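Side-chain contact in uncharacterized protein lp_2664 (Lactobacillus plantarum WCFS1, PDB 2PJQ), which is of unknown function but, as a member of the HD-domain family, is probably a metal-dependent phosphohydrolase: residues L12-T17 with I82-A87. Sequence-based numbering, arbitrary orientation.
Sequences LTAIQT and IVQLNA
I15 and L85 meet through the ends of their side chains, CD1 of I15 lying 4.3 Å from CD2 of L85, and this apolar touch joins helix 9-22 to helix 74-87. The two residues are also the level at which the backbones come nearest, with I15 CA 7.7 Å from L85 CA. I15 reaches across in an extended form: chi2 of 169° sets CD1 anti to CA and carries the methyl toward the second helix. The CB of L85 does not head for the first helix, but its branched end bends nearer. Both side chains are buried, I15 also packing on L62 of helix 53-62 and L85 on Q95 and I98 of helix 92-102.

Beside this pair, the CB atoms of A14 and Q84 each point at the opposite helix, and the two side chains make a loose van der Waals approach at the partly exposed margin of the interface.

Within helix 9-22, T17 OG1 hydrogen-bonds to T13 O at 3.0 Å from above the carbonyl plane; T13 O also accepts T17 N.

With 114 Å² buried in total, the two segments are joined by light, chiefly apolar packing, and their buried leucine and isoleucine pack against neighbouring helices.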
loop_
_atom_site.group_PDB
_atom_site.type_symbol
_atom_site.label_atom_id
_atom_site.label_comp_id
_atom_site.label_asym_id
_atom_site.label_seq_id
_atom_site.Cartn_x
_atom_site.Cartn_y
_atom_site.Cartn_z
ATOM N N LEU B 12 -3.673 30.966 -12.480
ATOM C CA LEU B 12 -3.583 29.520 -12.598
ATOM C C LEU B 12 -2.265 29.079 -12.000
ATOM O O LEU B 12 -2.253 28.345 -11.005
ATOM C CB LEU B 12 -3.664 29.068 -14.056
ATOM C CG LEU B 12 -4.470 27.781 -14.315
ATOM C CD1 LEU B 12 -4.201 27.255 -15.734
ATOM C CD2 LEU B 12 -4.105 26.728 -13.287
ATOM N N THR B 13 -1.164 29.543 -12.588
ATOM C CA THR B 13 0.174 29.196 -12.112
ATOM C C THR B 13 0.269 29.371 -10.605
ATOM O O THR B 13 0.805 28.512 -9.906
ATOM C CB THR B 13 1.288 30.080 -12.758
ATOM O OG1 THR B 13 1.256 29.949 -14.180
ATOM C CG2 THR B 13 2.668 29.644 -12.272
ATOM N N ALA B 14 -0.251 30.483 -10.100
ATOM C CA ALA B 14 -0.194 30.749 -8.661
ATOM C C ALA B 14 -0.828 29.607 -7.893
ATOM O O ALA B 14 -0.240 29.083 -6.948
ATOM C CB ALA B 14 -0.905 32.047 -8.333
ATOM N N ILE B 15 -2.034 29.228 -8.312
ATOM C CA ILE B 15 -2.783 28.147 -7.690
ATOM C C ILE B 15 -1.984 26.859 -7.718
ATOM O O ILE B 15 -2.033 26.067 -6.762
ATOM C CB ILE B 15 -4.125 27.901 -8.431
ATOM C CG1 ILE B 15 -5.025 29.121 -8.279
ATOM C CG2 ILE B 15 -4.821 26.660 -7.878
ATOM C CD1 ILE B 15 -6.203 29.082 -9.153
ATOM N N GLN B 16 -1.271 26.639 -8.829
ATOM C CA GLN B 16 -0.454 25.434 -8.986
ATOM C C GLN B 16 0.605 25.492 -7.897
ATOM O O GLN B 16 0.792 24.536 -7.118
ATOM C CB GLN B 16 0.231 25.415 -10.349
ATOM C CG GLN B 16 1.023 24.131 -10.612
ATOM C CD GLN B 16 1.909 24.213 -11.854
ATOM O OE1 GLN B 16 1.527 24.778 -12.888
ATOM N NE2 GLN B 16 3.096 23.637 -11.758
ATOM N N THR B 17 1.278 26.638 -7.845
ATOM C CA THR B 17 2.316 26.861 -6.868
ATOM C C THR B 17 1.736 26.636 -5.507
ATOM O O THR B 17 2.310 25.915 -4.702
ATOM C CB THR B 17 2.862 28.289 -6.905
ATOM O OG1 THR B 17 3.280 28.609 -8.227
ATOM C CG2 THR B 17 4.057 28.422 -5.985
ATOM N N ILE B 82 -8.746 30.556 0.635
ATOM C CA ILE B 82 -9.337 31.842 0.260
ATOM C C ILE B 82 -8.259 32.924 0.372
ATOM O O ILE B 82 -8.077 33.735 -0.534
ATOM C CB ILE B 82 -10.561 32.232 1.155
ATOM C CG1 ILE B 82 -11.778 31.349 0.847
ATOM C CG2 ILE B 82 -10.983 33.649 0.857
ATOM C CD1 ILE B 82 -11.607 29.907 1.219
ATOM N N VAL B 83 -7.544 32.925 1.488
ATOM C CA VAL B 83 -6.481 33.892 1.692
ATOM C C VAL B 83 -5.623 33.881 0.438
ATOM O O VAL B 83 -5.187 34.929 -0.025
ATOM C CB VAL B 83 -5.635 33.533 2.962
ATOM C CG1 VAL B 83 -4.407 34.422 3.077
ATOM C CG2 VAL B 83 -6.501 33.714 4.211
ATOM N N GLN B 84 -5.413 32.703 -0.139
ATOM C CA GLN B 84 -4.610 32.595 -1.357
ATOM C C GLN B 84 -5.358 33.114 -2.596
ATOM O O GLN B 84 -4.850 33.944 -3.352
ATOM C CB GLN B 84 -4.182 31.143 -1.595
ATOM C CG GLN B 84 -3.375 30.953 -2.882
ATOM C CD GLN B 84 -2.195 31.921 -2.970
ATOM O OE1 GLN B 84 -1.589 32.253 -1.951
ATOM N NE2 GLN B 84 -1.862 32.368 -4.188
ATOM N N LEU B 85 -6.558 32.607 -2.820
ATOM C CA LEU B 85 -7.318 33.063 -3.960
ATOM C C LEU B 85 -7.517 34.562 -3.851
ATOM O O LEU B 85 -7.451 35.269 -4.862
ATOM C CB LEU B 85 -8.661 32.359 -4.015
ATOM C CG LEU B 85 -8.610 30.896 -4.449
ATOM C CD1 LEU B 85 -9.858 30.197 -3.907
ATOM C CD2 LEU B 85 -8.509 30.792 -5.979
ATOM N N ASN B 86 -7.757 35.065 -2.640
ATOM C CA ASN B 86 -7.919 36.513 -2.498
ATOM C C ASN B 86 -6.618 37.216 -2.847
ATOM O O ASN B 86 -6.618 38.157 -3.631
ATOM C CB ASN B 86 -8.359 36.910 -1.094
ATOM C CG ASN B 86 -9.862 37.024 -0.974
ATOM O OD1 ASN B 86 -10.511 37.645 -1.808
ATOM N ND2 ASN B 86 -10.423 36.428 0.066
ATOM N N ALA B 87 -5.507 36.747 -2.288
ATOM C CA ALA B 87 -4.219 37.354 -2.583
ATOM C C ALA B 87 -3.922 37.335 -4.086
ATOM O O ALA B 87 -3.028 38.045 -4.534
ATOM C CB ALA B 87 -3.137 36.637 -1.840
#